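PDB 2I5I: carbohydrate deacetylase from Enterococcus faecalis, which probably removes acetyl groups from acetylated carbohydrates, a magnesium-dependent step in the breakdown of oligosaccharides. Local coordinates for residues 18-21 and 22-26; 74-77 and 78-82; 216-220 and 221-225; 242-245 and 246-250. All blocks are in the same frame, centred on the assembly; numbering follows the deposited sequence. Where two conformers were deposited one is given.

Interaction 1: 18-21 and 22-26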
ATOM      1  N   PRO A  18      15.060 -16.132   1.056  1.00 19.67           N
ATOM      2  CA  PRO A  18      14.783 -14.750   0.617  1.00 22.61           C
ATOM      3  C   PRO A  18      15.241 -14.408  -0.790  1.00 20.43           C
ATOM      4  O   PRO A  18      14.526 -13.737  -1.527  1.00 20.55           O
ATOM      5  CB  PRO A  18      15.570 -13.924   1.664  1.00 23.19           C
ATOM      6  CG  PRO A  18      15.415 -14.769   2.897  1.00 20.05           C
ATOM      7  CD  PRO A  18      15.694 -16.169   2.368  1.00 19.68           C
ATOM      8  N   ALA A  19      16.421 -14.818  -1.248  1.00 16.25           N
ATOM      9  CA  ALA A  19      16.886 -14.519  -2.581  1.00 18.02           C
ATOM     10  C   ALA A  19      16.217 -15.352  -3.678  1.00 20.25           C
ATOM     11  O   ALA A  19      16.074 -14.893  -4.802  1.00 17.47           O
ATOM     12  CB  ALA A  19      18.395 -14.747  -2.710  1.00 22.65           C
ATOM     13  N   VAL A  20      15.829 -16.581  -3.342  1.00 18.16           N
ATOM     14  CA  VAL A  20      15.053 -17.363  -4.298  1.00 17.89           C
ATOM     15  C   VAL A  20      13.740 -16.610  -4.533  1.00 15.51           C
ATOM     16  O   VAL A  20      13.429 -16.325  -5.681  1.00 19.06           O
ATOM     17  CB  VAL A  20      14.793 -18.797  -3.819  1.00 18.49           C
ATOM     18  CG1 VAL A  20      13.780 -19.466  -4.752  1.00 22.05           C
ATOM     19  CG2 VAL A  20      16.073 -19.614  -3.773  1.00 21.49           C
ATOM     20  N   THR A  21      13.019 -16.264  -3.475  1.00 16.84           N
ATOM     21  CA  THR A  21      11.758 -15.526  -3.578  1.00 17.31           C
ATOM     22  C   THR A  21      11.915 -14.290  -4.454  1.00 16.76           C
ATOM     23  O   THR A  21      11.122 -13.977  -5.344  1.00 16.15           O
ATOM     24  CB  THR A  21      11.252 -15.153  -2.187  1.00 18.99           C
ATOM     25  OG1 THR A  21      10.860 -16.391  -1.519  1.00 21.10           O
ATOM     26  CG2 THR A  21      10.034 -14.244  -2.190  1.00 19.59           C
ATOM     27  N   GLN A  22      12.992 -13.519  -4.237  1.00 16.41           N
ATOM     28  CA  GLN A  22      13.084 -12.292  -5.053  1.00 15.89           C
ATOM     29  C   GLN A  22      13.519 -12.577  -6.485  1.00 17.29           C
ATOM     30  O   GLN A  22      13.154 -11.875  -7.428  1.00 18.24           O
ATOM     31  CB  GLN A  22      14.028 -11.289  -4.394  1.00 17.24           C
ATOM     32  CG  GLN A  22      13.552 -10.762  -3.046  1.00 22.70           C
ATOM     33  CD  GLN A  22      12.238 -10.015  -3.161  1.00 20.25           C
ATOM     34  OE1 GLN A  22      12.024  -9.272  -4.107  1.00 23.95           O
ATOM     35  NE2 GLN A  22      11.336 -10.142  -2.189  1.00 23.67           N
ATOM     36  N   GLY A  23      14.302 -13.632  -6.696  1.00 16.85           N
ATOM     37  CA  GLY A  23      14.622 -14.033  -8.055  1.00 16.89           C
ATOM     38  C   GLY A  23      13.385 -14.475  -8.818  1.00 20.80           C
ATOM     39  O   GLY A  23      13.232 -14.141  -9.986  1.00 17.98           O
ATOM     40  N   ILE A  24      12.497 -15.215  -8.146  1.00 19.28           N
ATOM     41  CA  ILE A  24      11.237 -15.560  -8.819  1.00 16.63           C
ATOM     42  C   ILE A  24      10.408 -14.336  -9.139  1.00 17.00           C
ATOM     43  O   ILE A  24       9.882 -14.183 -10.242  1.00 21.17           O
ATOM     44  CB  ILE A  24      10.437 -16.552  -7.957  1.00 21.83           C
ATOM     45  CG1 ILE A  24      11.118 -17.929  -7.924  1.00 22.07           C
ATOM     46  CG2 ILE A  24       9.011 -16.697  -8.431  1.00 22.80           C
ATOM     47  CD1 ILE A  24      10.698 -18.801  -6.773  1.00 17.66           C
ATOM     48  N   ILE A  25      10.281 -13.403  -8.180  1.00 15.20           N
ATOM     49  CA  ILE A  25       9.507 -12.193  -8.459  1.00 18.28           C
ATOM     50  C   ILE A  25      10.059 -11.447  -9.658  1.00 17.60           C
ATOM     51  O   ILE A  25       9.285 -10.947 -10.479  1.00 17.00           O
ATOM     52  CB  ILE A  25       9.438 -11.319  -7.186  1.00 22.48           C
ATOM     53  CG1 ILE A  25       8.541 -11.928  -6.116  1.00 19.71           C
ATOM     54  CG2 ILE A  25       9.005  -9.892  -7.513  1.00 21.61           C
ATOM     55  CD1 ILE A  25       8.502 -11.270  -4.750  1.00 18.75           C
ATOM     56  N   GLU A  26      11.379 -11.373  -9.806  1.00 20.32           N
ATOM     57  CA  GLU A  26      12.007 -10.728 -10.959  1.00 18.48           C
ATOM     58  C   GLU A  26      11.625 -11.362 -12.295  1.00 15.04           C
ATOM     59  O   GLU A  26      11.309 -10.725 -13.286  1.00 19.42           O
ATOM     60  CB  GLU A  26      13.524 -10.784 -10.759  1.00 17.23           C
ATOM     61  CG  GLU A  26      14.321 -10.070 -11.828  1.00 23.99           C
ATOM     62  CD  GLU A  26      14.220  -8.559 -11.856  1.00 30.59           C
ATOM     63  OE1 GLU A  26      13.700  -7.934 -10.907  1.00 27.03           O
ATOM     64  OE2 GLU A  26      14.679  -7.973 -12.872  1.00 29.29           O
TER
HETATM   65  O   HOH W   1      12.515 -12.112  -0.171  1.00 22.81           O
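Pro-18 O, in the first turn of helix 18-29, is gripped by two donors. Gln-22 N reaches Pro-18 O at 3.1 Å, and a water donates to the same Pro-18 O from 2.9 Å. The same water accepts from Gln-22 NE2 at 3.1 Å, so one residue holds the carbonyl both directly and through solvent. The Gln-22 chain is bent at its second torsion (chi2 -62°), which folds the amide back beside the helix and lets NE2 meet the water; Gln-22 CG passes 3.5 Å from Pro-18 O on the way. The regular i to i+4 ladder continues with Gly-23 N to Ala-19 O, Ile-24 N to Val-20 O and Ile-25 N to Thr-21 O, the last two rungs being the straighter ones (165° for Ile-24 N to Val-20 O). Thr-21 CG2 stands 4.2 Å from Ile-25 CD1. Ser-51 of helix 45-55 also bonds Gln-22 NE2, and the Thr-21 hydroxyl turns to Gly-15 N. The helix is packed on several sides: Thr-21 and Ile-25 touch helix 45-55, Val-20 meets Leu-222 of helix 220-225, and Gln-22 packs on Gln-22 of the second subunit. Val-20 borders a possible, unconfirmed metal site, its side chain about 10 Å from that of His-130, the predicted magnesium ligand. On this buried flank the side chains of Val-20 and Ile-24 cross at a slant, with Val-20 CG1 3.7 Å from Ile-24 CD1.

Interaction 2: 74-77 and 78-82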
ATOM      1  N   PRO A  74       9.030 -31.740   8.910  1.00 25.85           N
ATOM      2  CA  PRO A  74       7.605 -31.639   8.583  1.00 21.46           C
ATOM      3  C   PRO A  74       6.887 -30.649   9.482  1.00 18.52           C
ATOM      4  O   PRO A  74       7.344 -30.279  10.562  1.00 23.24           O
ATOM      5  CB  PRO A  74       7.066 -33.044   8.836  1.00 21.97           C
ATOM      6  CG  PRO A  74       8.186 -33.868   9.347  1.00 27.18           C
ATOM      7  CD  PRO A  74       9.436 -33.055   9.394  1.00 23.25           C
ATOM      8  N   ILE A  75       5.703 -30.249   9.028  1.00 21.15           N
ATOM      9  CA  ILE A  75       4.775 -29.438   9.803  1.00 22.05           C
ATOM     10  C   ILE A  75       4.320 -30.134  11.076  1.00 24.91           C
ATOM     11  O   ILE A  75       4.269 -29.591  12.186  1.00 20.76           O
ATOM     12  CB  ILE A  75       3.553 -29.090   8.935  1.00 17.43           C
ATOM     13  CG1 ILE A  75       3.880 -28.302   7.644  1.00 21.58           C
ATOM     14  CG2 ILE A  75       2.516 -28.341   9.731  1.00 21.19           C
ATOM     15  CD1 ILE A  75       4.555 -26.989   8.018  1.00 22.33           C
ATOM     16  N   LEU A  76       3.943 -31.420  10.958  1.00 20.98           N
ATOM     17  CA  LEU A  76       3.448 -32.174  12.095  1.00 16.94           C
ATOM     18  C   LEU A  76       4.592 -32.677  12.972  1.00 18.09           C
ATOM     19  O   LEU A  76       5.678 -32.961  12.469  1.00 21.06           O
ATOM     20  CB  LEU A  76       2.598 -33.358  11.609  1.00 21.20           C
ATOM     21  CG  LEU A  76       1.323 -32.985  10.845  1.00 23.33           C
ATOM     22  CD1 LEU A  76       0.641 -34.222  10.278  1.00 24.73           C
ATOM     23  CD2 LEU A  76       0.375 -32.208  11.749  1.00 23.40           C
ATOM     24  N   PRO A  77       4.350 -32.759  14.269  1.00 22.08           N
ATOM     25  CA  PRO A  77       5.431 -33.225  15.173  1.00 26.48           C
ATOM     26  C   PRO A  77       5.834 -34.641  14.767  1.00 30.41           C
ATOM     27  O   PRO A  77       5.054 -35.422  14.223  1.00 23.73           O
ATOM     28  CB  PRO A  77       4.812 -33.177  16.555  1.00 24.15           C
ATOM     29  CG  PRO A  77       3.536 -32.422  16.443  1.00 32.85           C
ATOM     30  CD  PRO A  77       3.122 -32.435  15.007  1.00 26.07           C
ATOM     31  N   ARG A  78       7.095 -34.927  15.009  1.00 24.06           N
ATOM     32  CA  ARG A  78       7.719 -36.171  14.598  1.00 27.81           C
ATOM     33  C   ARG A  78       6.942 -37.381  15.103  1.00 28.00           C
ATOM     34  O   ARG A  78       6.828 -38.400  14.431  1.00 28.16           O
ATOM     35  CB  ARG A  78       9.166 -36.262  15.094  1.00 32.08           C
ATOM     36  CG  ARG A  78       9.424 -35.949  16.549  1.00 35.53           C
ATOM     37  CD  ARG A  78      10.911 -35.933  16.886  1.00 43.24           C
ATOM     38  NE  ARG A  78      11.620 -37.123  16.428  1.00 46.86           N
ATOM     39  CZ  ARG A  78      12.941 -37.218  16.321  1.00 50.98           C
ATOM     40  NH1 ARG A  78      13.718 -36.190  16.642  1.00 52.83           N
ATOM     41  NH2 ARG A  78      13.503 -38.340  15.891  1.00 40.77           N
ATOM     42  N   GLU A  79       6.413 -37.288  16.313  1.00 31.51           N
ATOM     43  CA  GLU A  79       5.666 -38.387  16.916  1.00 34.11           C
ATOM     44  C   GLU A  79       4.469 -38.783  16.067  1.00 32.30           C
ATOM     45  O   GLU A  79       4.003 -39.924  16.058  1.00 33.08           O
ATOM     46  CB  GLU A  79       5.211 -37.967  18.320  1.00 35.58           C
ATOM     47  CG  GLU A  79       6.319 -37.783  19.334  1.00 45.45           C
ATOM     48  CD  GLU A  79       7.063 -36.472  19.213  1.00 50.90           C
ATOM     49  OE1 GLU A  79       6.524 -35.544  18.573  1.00 37.67           O
ATOM     50  OE2 GLU A  79       8.190 -36.376  19.754  1.00 60.70           O
HETATM   51  N   MSE A  80       3.938 -37.818  15.318  1.00 25.31           N
HETATM   52  CA  MSE A  80       2.764 -38.092  14.505  1.00 24.20           C
HETATM   53  C   MSE A  80       3.153 -38.600  13.124  1.00 27.07           C
HETATM   54  O   MSE A  80       2.313 -39.270  12.515  1.00 30.83           O
HETATM   55  CB  MSE A  80       1.853 -36.862  14.361  1.00 28.45           C
HETATM   56  CG  MSE A  80       1.278 -36.278  15.633  1.00 34.29           C
HETATM   57 SE   MSE A  80       0.139 -34.871  15.416  0.75 45.26          SE
HETATM   58  CE  MSE A  80      -0.631 -35.268  13.848  1.00 22.22           C
ATOM     59  N   VAL A  81       4.348 -38.295  12.630  1.00 26.84           N
ATOM     60  CA  VAL A  81       4.789 -38.696  11.291  1.00 22.73           C
ATOM     61  C   VAL A  81       6.156 -39.347  11.272  1.00 20.94           C
ATOM     62  O   VAL A  81       7.069 -39.033  10.519  1.00 25.35           O
ATOM     63  CB  VAL A  81       4.777 -37.467  10.352  1.00 26.22           C
ATOM     64  CG1 VAL A  81       3.341 -37.112   9.984  1.00 30.86           C
ATOM     65  CG2 VAL A  81       5.472 -36.285  11.015  1.00 21.83           C
ATOM     66  N   PRO A  82       6.327 -40.368  12.112  1.00 28.41           N
ATOM     67  CA  PRO A  82       7.666 -40.859  12.412  1.00 26.08           C
ATOM     68  C   PRO A  82       8.349 -41.491  11.209  1.00 29.58           C
ATOM     69  O   PRO A  82       9.574 -41.562  11.155  1.00 27.89           O
ATOM     70  CB  PRO A  82       7.405 -41.917  13.493  1.00 29.94           C
ATOM     71  CG  PRO A  82       5.981 -42.322  13.356  1.00 33.64           C
ATOM     72  CD  PRO A  82       5.261 -41.136  12.788  1.00 32.20           C
TER
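Leu-76 and Met-80, a selenomethionine, cross at about a right angle, the methyl CE of Met-80 lying 3.8 Å from Leu-76 CD2 and almost as near to CD1. Val-81 comes to the same leucine from another side, its CG1 4.0 Å from Leu-76 CD1, while its other methyl, CG2, sits 4.0 Å from Pro-74 CG. The Met-80 chain runs alongside the ring of Pro-77, pointing the same way, with SE 3.9 Å from Pro-77 CD; a bend at its last torsion (chi3 32°) then brings CE to the leucine. The backbone beneath makes a type I beta turn, residues 77-80, within the long loop between strand 60-65 and helix 94-97. Pro-77 O closes it: Met-80 N donates at 2.9 Å from above the carbonyl plane, and Val-81 N adds a weak bond to the same oxygen at 3.4 Å. Outside the turn, the carboxylate of Glu-109 on helix 103-117 takes the backbone N of both Ile-75 and Leu-76, tying the loop to that helix, and Leu-76 packs on Asn-4 of the third subunit. At the exposed edge Glu-79 OE1 lies 3.6 Å from Pro-77 CB, and Arg-78 sends NH2 to the carbonyl oxygen of Glu-87.

Interaction 3: 216-220 and 221-225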
ATOM      1  N   ALA A 216      16.164 -17.893  -9.363  1.00 22.69           N
ATOM      2  CA  ALA A 216      16.535 -17.368  -8.069  1.00 18.26           C
ATOM      3  C   ALA A 216      17.672 -16.353  -8.237  1.00 20.63           C
ATOM      4  O   ALA A 216      18.367 -16.416  -9.239  1.00 18.71           O
ATOM      5  CB  ALA A 216      17.008 -18.445  -7.114  1.00 19.11           C
ATOM      6  N   PHE A 217      17.777 -15.475  -7.251  1.00 21.86           N
ATOM      7  CA  PHE A 217      19.000 -14.777  -6.928  1.00 19.32           C
ATOM      8  C   PHE A 217      19.720 -15.672  -5.922  1.00 21.20           C
ATOM      9  O   PHE A 217      19.082 -16.506  -5.277  1.00 19.75           O
ATOM     10  CB  PHE A 217      18.769 -13.376  -6.370  1.00 17.09           C
ATOM     11  CG  PHE A 217      18.046 -12.428  -7.303  1.00 14.76           C
ATOM     12  CD1 PHE A 217      18.155 -12.459  -8.683  1.00 15.82           C
ATOM     13  CD2 PHE A 217      17.209 -11.438  -6.790  1.00 14.62           C
ATOM     14  CE1 PHE A 217      17.487 -11.525  -9.475  1.00 15.54           C
ATOM     15  CE2 PHE A 217      16.525 -10.522  -7.549  1.00 17.83           C
ATOM     16  CZ  PHE A 217      16.650 -10.586  -8.922  1.00 16.28           C
ATOM     17  N   ILE A 218      21.017 -15.497  -5.779  1.00 17.88           N
ATOM     18  CA  ILE A 218      21.787 -16.295  -4.826  1.00 18.31           C
ATOM     19  C   ILE A 218      21.982 -15.544  -3.506  1.00 25.77           C
ATOM     20  O   ILE A 218      22.381 -14.369  -3.522  1.00 17.88           O
ATOM     21  CB  ILE A 218      23.166 -16.701  -5.376  1.00 23.81           C
ATOM     22  CG1 ILE A 218      23.170 -17.416  -6.722  1.00 28.44           C
ATOM     23  CG2 ILE A 218      23.893 -17.573  -4.359  1.00 29.94           C
ATOM     24  CD1 ILE A 218      21.947 -18.245  -7.012  1.00 32.95           C
ATOM     25  N   ASP A 219      21.706 -16.250  -2.418  1.00 22.08           N
ATOM     26  CA  ASP A 219      22.042 -15.823  -1.056  1.00 20.32           C
ATOM     27  C   ASP A 219      22.815 -16.968  -0.404  1.00 21.14           C
ATOM     28  O   ASP A 219      22.952 -18.063  -0.967  1.00 23.24           O
ATOM     29  CB  ASP A 219      20.882 -15.378  -0.203  1.00 20.99           C
ATOM     30  CG  ASP A 219      19.657 -16.260  -0.067  1.00 23.93           C
ATOM     31  OD1 ASP A 219      19.599 -17.406  -0.568  1.00 20.71           O
ATOM     32  OD2 ASP A 219      18.677 -15.783   0.549  1.00 23.13           O
ATOM     33  N   THR A 220      23.387 -16.735   0.765  1.00 20.10           N
ATOM     34  CA  THR A 220      24.097 -17.850   1.394  1.00 20.24           C
ATOM     35  C   THR A 220      23.103 -18.944   1.789  1.00 19.37           C
ATOM     36  O   THR A 220      23.480 -20.106   1.822  1.00 24.66           O
ATOM     37  CB  THR A 220      24.863 -17.431   2.654  1.00 20.42           C
ATOM     38  OG1 THR A 220      23.945 -16.794   3.558  1.00 21.79           O
ATOM     39  CG2 THR A 220      25.929 -16.397   2.330  1.00 29.12           C
ATOM     40  N   ILE A 221      21.872 -18.545   2.102  0.50 21.77           N
ATOM     41  CA  ILE A 221      20.886 -19.549   2.527  0.50 22.56           C
ATOM     42  C   ILE A 221      20.691 -20.543   1.388  0.50 18.15           C
ATOM     43  O   ILE A 221      20.742 -21.752   1.606  0.50 21.74           O
ATOM     44  CB  ILE A 221      19.571 -18.922   2.980  0.50 20.87           C
ATOM     45  CG1 ILE A 221      19.771 -17.863   4.080  0.50 25.32           C
ATOM     46  CG2 ILE A 221      18.560 -19.948   3.465  0.50 20.87           C
ATOM     47  CD1 ILE A 221      18.889 -16.669   3.821  0.50 32.09           C
ATOM     48  N   LEU A 222      20.502 -20.084   0.154  1.00 20.47           N
ATOM     49  CA  LEU A 222      20.402 -21.037  -0.951  1.00 22.19           C
ATOM     50  C   LEU A 222      21.663 -21.877  -1.072  1.00 27.23           C
ATOM     51  O   LEU A 222      21.623 -23.101  -1.228  1.00 23.24           O
ATOM     52  CB  LEU A 222      20.125 -20.296  -2.260  1.00 23.01           C
ATOM     53  CG  LEU A 222      20.138 -21.154  -3.525  1.00 20.43           C
ATOM     54  CD1 LEU A 222      19.115 -22.271  -3.449  1.00 24.06           C
ATOM     55  CD2 LEU A 222      19.906 -20.271  -4.745  1.00 20.85           C
ATOM     56  N   GLN A 223      22.824 -21.219  -1.002  1.00 25.75           N
ATOM     57  CA  GLN A 223      24.092 -21.942  -1.126  1.00 25.89           C
ATOM     58  C   GLN A 223      24.240 -23.061  -0.098  1.00 27.47           C
ATOM     59  O   GLN A 223      24.871 -24.097  -0.332  1.00 31.67           O
ATOM     60  CB  GLN A 223      25.248 -20.978  -0.913  1.00 31.48           C
ATOM     61  CG  GLN A 223      25.762 -20.184  -2.093  1.00 40.15           C
ATOM     62  CD  GLN A 223      27.224 -19.811  -1.829  1.00 34.79           C
ATOM     63  OE1 GLN A 223      27.555 -19.459  -0.696  1.00 32.00           O
ATOM     64  NE2 GLN A 223      28.058 -19.910  -2.852  1.00 34.11           N
ATOM     65  N   ASN A 224      23.684 -22.828   1.078  1.00 21.03           N
ATOM     66  CA  ASN A 224      23.815 -23.732   2.202  1.00 24.42           C
ATOM     67  C   ASN A 224      22.929 -24.972   2.013  1.00 31.98           C
ATOM     68  O   ASN A 224      23.226 -26.024   2.562  1.00 36.57           O
ATOM     69  CB  ASN A 224      23.412 -23.039   3.495  1.00 25.53           C
ATOM     70  CG  ASN A 224      24.449 -22.015   3.973  1.00 23.34           C
ATOM     71  OD1 ASN A 224      25.570 -21.968   3.494  1.00 30.88           O
ATOM     72  ND2 ASN A 224      24.031 -21.200   4.934  1.00 37.35           N
ATOM     73  N   GLN A 225      21.856 -24.772   1.252  1.00 26.80           N
ATOM     74  CA  GLN A 225      20.699 -25.635   1.265  1.00 37.40           C
ATOM     75  C   GLN A 225      20.422 -26.374  -0.027  1.00 35.13           C
ATOM     76  O   GLN A 225      19.813 -27.449   0.049  1.00 40.43           O
ATOM     77  CB  GLN A 225      19.437 -24.808   1.634  1.00 33.95           C
ATOM     78  CG  GLN A 225      18.968 -25.261   3.023  1.00 42.63           C
ATOM     79  CD  GLN A 225      18.401 -26.667   2.894  1.00 58.66           C
ATOM     80  OE1 GLN A 225      18.912 -27.657   3.401  1.00 75.68           O
ATOM     81  NE2 GLN A 225      17.315 -26.792   2.148  1.00 76.20           N
TER
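Asp-219 OD1 accepts from Leu-222 N at 2.9 Å, the donor standing 43° out of the carboxylate plane. The main chain of Asp-219 is used as well, Gln-223 N reaching Asp-219 O in a nearly straight bond (169°). At the next residue Asn-224 N bonds Thr-220 O at 2.8 Å. With its CG set between the backbone N and the carbonyl carbon (chi1 51°), the Asp-219 carboxylate is carried over the first turn, where OD1 meets the amide of Leu-222. This is an aspartate N-cap on helix 220-225, which follows the loop after strand 208-213. The charge of the cap has further partners, since Thr-17 OG1 bonds OD1 and Ala-19 N bonds OD2; one carboxylate thereby joins the starts of helices 18-29 and 220-225. The backbone N of Asp-219 is buried without a partner.

Among the apolar contacts, Leu-222 CD2 is central: it lies 3.7 Å from Ile-218 CD1, the two side chains crossing at an acute angle, and 4.2 Å from Ala-216 CB. Ile-218 also turns CG2 to the aliphatic part of Gln-223, across which it lies roughly at right angles, 3.9 Å from CG. Beyond them, Ile-218 touches Ile-233 and Leu-222 touches Arg-232, both of helix 231-239. Phe-217 packs on Phe-217 of the second subunit, and Gln-223 on Ile-233 of the second subunit.

Interaction 4: 242-245 and 246-250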
ATOM      1  N   GLN A 242      14.424 -10.714 -24.009  1.00 27.35           N
ATOM      2  CA  GLN A 242      13.558 -10.328 -25.105  1.00 28.50           C
ATOM      3  C   GLN A 242      13.311 -11.465 -26.092  1.00 28.65           C
ATOM      4  O   GLN A 242      12.213 -11.589 -26.634  1.00 34.91           O
ATOM      5  CB  GLN A 242      14.171  -9.141 -25.866  1.00 41.69           C
ATOM      6  CG  GLN A 242      13.175  -8.511 -26.840  1.00 52.95           C
ATOM      7  CD  GLN A 242      12.634  -7.209 -26.268  1.00 62.26           C
ATOM      8  OE1 GLN A 242      13.348  -6.206 -26.293  1.00 64.06           O
ATOM      9  NE2 GLN A 242      11.400  -7.228 -25.771  1.00 66.38           N
ATOM     10  N   GLU A 243      14.327 -12.283 -26.331  1.00 32.74           N
ATOM     11  CA  GLU A 243      14.219 -13.396 -27.264  1.00 27.98           C
ATOM     12  C   GLU A 243      13.153 -14.384 -26.818  1.00 31.86           C
ATOM     13  O   GLU A 243      12.340 -14.869 -27.603  1.00 31.84           O
ATOM     14  CB  GLU A 243      15.551 -14.140 -27.381  1.00 31.41           C
ATOM     15  CG  GLU A 243      15.456 -15.283 -28.386  1.00 38.63           C
ATOM     16  CD  GLU A 243      16.806 -15.919 -28.671  1.00 52.43           C
ATOM     17  OE1 GLU A 243      17.780 -15.548 -27.979  1.00 58.74           O
ATOM     18  OE2 GLU A 243      16.889 -16.776 -29.577  1.00 50.01           O
ATOM     19  N   VAL A 244      13.160 -14.676 -25.517  1.00 29.59           N
ATOM     20  CA  VAL A 244      12.145 -15.605 -25.022  1.00 27.03           C
ATOM     21  C   VAL A 244      10.760 -15.016 -25.158  1.00 28.16           C
ATOM     22  O   VAL A 244       9.866 -15.680 -25.687  1.00 26.16           O
ATOM     23  CB  VAL A 244      12.432 -15.993 -23.558  1.00 26.82           C
ATOM     24  CG1 VAL A 244      11.272 -16.810 -23.017  1.00 31.34           C
ATOM     25  CG2 VAL A 244      13.764 -16.719 -23.497  1.00 26.00           C
ATOM     26  N   LYS A 245      10.559 -13.773 -24.709  1.00 29.08           N
ATOM     27  CA  LYS A 245       9.247 -13.150 -24.849  1.00 34.36           C
ATOM     28  C   LYS A 245       8.791 -13.146 -26.305  1.00 35.23           C
ATOM     29  O   LYS A 245       7.647 -13.515 -26.578  1.00 31.41           O
ATOM     30  CB  LYS A 245       9.260 -11.721 -24.293  1.00 39.78           C
ATOM     31  CG  LYS A 245       9.454 -11.725 -22.778  1.00 39.25           C
ATOM     32  CD  LYS A 245       9.566 -10.310 -22.235  1.00 43.06           C
ATOM     33  CE  LYS A 245      10.056 -10.323 -20.794  1.00 35.83           C
ATOM     34  NZ  LYS A 245      11.204  -9.396 -20.575  1.00 46.10           N
ATOM     35  N   GLU A 246       9.675 -12.753 -27.217  1.00 31.04           N
ATOM     36  CA  GLU A 246       9.307 -12.725 -28.636  1.00 31.52           C
ATOM     37  C   GLU A 246       8.922 -14.109 -29.151  1.00 28.33           C
ATOM     38  O   GLU A 246       7.973 -14.230 -29.935  1.00 36.03           O
ATOM     39  CB  GLU A 246      10.454 -12.126 -29.468  1.00 37.61           C
ATOM     40  CG  GLU A 246      10.408 -10.599 -29.440  1.00 39.43           C
ATOM     41  CD  GLU A 246      11.649  -9.913 -29.963  1.00 43.03           C
ATOM     42  OE1 GLU A 246      12.511 -10.597 -30.557  1.00 45.09           O
ATOM     43  OE2 GLU A 246      11.726  -8.675 -29.764  1.00 49.76           O
ATOM     44  N   ALA A 247       9.630 -15.146 -28.725  1.00 25.34           N
ATOM     45  CA  ALA A 247       9.376 -16.503 -29.214  1.00 25.97           C
ATOM     46  C   ALA A 247       7.958 -16.953 -28.894  1.00 35.10           C
ATOM     47  O   ALA A 247       7.251 -17.542 -29.722  1.00 35.97           O
ATOM     48  CB  ALA A 247      10.353 -17.503 -28.632  1.00 28.38           C
ATOM     49  N   ILE A 248       7.529 -16.676 -27.662  1.00 27.33           N
ATOM     50  CA  ILE A 248       6.164 -17.083 -27.283  1.00 24.30           C
ATOM     51  C   ILE A 248       5.169 -16.334 -28.150  1.00 38.45           C
ATOM     52  O   ILE A 248       4.190 -16.880 -28.669  1.00 31.82           O
ATOM     53  CB  ILE A 248       5.982 -16.851 -25.774  1.00 30.89           C
ATOM     54  CG1 ILE A 248       6.662 -17.967 -24.961  1.00 34.24           C
ATOM     55  CG2 ILE A 248       4.533 -16.664 -25.366  1.00 31.05           C
ATOM     56  CD1 ILE A 248       7.267 -17.520 -23.651  1.00 28.05           C
ATOM     57  N   GLU A 249       5.472 -15.049 -28.350  1.00 38.56           N
ATOM     58  CA  GLU A 249       4.712 -14.186 -29.239  1.00 39.22           C
ATOM     59  C   GLU A 249       4.590 -14.774 -30.648  1.00 34.21           C
ATOM     60  O   GLU A 249       3.479 -14.963 -31.147  1.00 39.79           O
ATOM     61  CB  GLU A 249       5.346 -12.790 -29.316  1.00 44.45           C
ATOM     62  CG  GLU A 249       5.383 -12.020 -28.015  1.00 59.67           C
ATOM     63  CD  GLU A 249       5.303 -10.513 -28.133  1.00 68.69           C
ATOM     64  OE1 GLU A 249       4.945  -9.985 -29.207  1.00 82.73           O
ATOM     65  OE2 GLU A 249       5.601  -9.839 -27.116  1.00 67.07           O
ATOM     66  N   GLU A 250       5.714 -15.062 -31.285  1.00 36.52           N
ATOM     67  CA  GLU A 250       5.788 -15.556 -32.652  1.00 44.67           C
ATOM     68  C   GLU A 250       4.999 -16.849 -32.835  1.00 44.75           C
ATOM     69  O   GLU A 250       4.611 -17.211 -33.948  1.00 34.91           O
ATOM     70  CB  GLU A 250       7.249 -15.783 -33.052  1.00 49.30           C
ATOM     71  CG  GLU A 250       7.562 -17.008 -33.885  1.00 64.78           C
TER
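Gln-242 and Glu-246 meet one helical turn apart on the exposed face of helix 242-250. Glu-246 OE2 lies 3.3 Å from Gln-242 CG, so the carboxylate rests against the aliphatic part of the glutamine. The glutamate chain runs extended beyond CG, whereas the bend of Gln-242 at its second torsion (chi2 103°) turns the amide so that its plane lies only 7° from that of the carboxylate. On the buried face Val-244 and Ile-248 lie side by side and point the same way, with Val-244 CG1 4.1 Å from Ile-248 CD1. Glu-249 packs CG 3.1 Å from Lys-245 O, a close approach of a methylene to a carbonyl.

The backbone ladder beneath sets this four-residue spacing. Glu-246 N bonds Gln-242 O at 2.9 Å and Ala-247 N bonds Glu-243 O at 2.9 Å, while the next two rungs are longer: Ile-248 N to Val-244 O and Glu-249 N to Lys-245 O both measure 3.2 Å.

Farther out, Lys-245 NZ donates to the carbonyl oxygens of Thr-240 and of Arg-30, just past the end of helix 18-29. Ala-247 and Ile-248 lean on Leu-198 of helix 191-203, and Val-244 and Ile-248 on Val-32. One face in solvent and the other against neighbouring helix and loop mark an amphipathic outer helix, here leading toward strand 254-256 of the parallel sheet.

How the interactions relate
Interactions 1 to 4 follow one another along the chain. Interactions 1, 3 and 4 lie on or at helices 18-29, 220-225 and 242-250, around the parallel sheet; interaction 2 lies in the loop between strand 60-65 and helix 94-97. Interactions 1 and 3 form a pair, their centres 11 Å apart, with Ala-19 O 3.0 Å from Phe-217 N, a probable hydrogen bond. Both touch the second subunit, so this corner of the fold belongs to an interface of two copies as well as to the neighbourhood of the predicted magnesium site. Interaction 4 stands about 22 Å from interaction 1 between centres. Interaction 2 lies about 46 Å from interaction 4 between centres, on the opposite side of the chain's centre, and meets the third subunit instead.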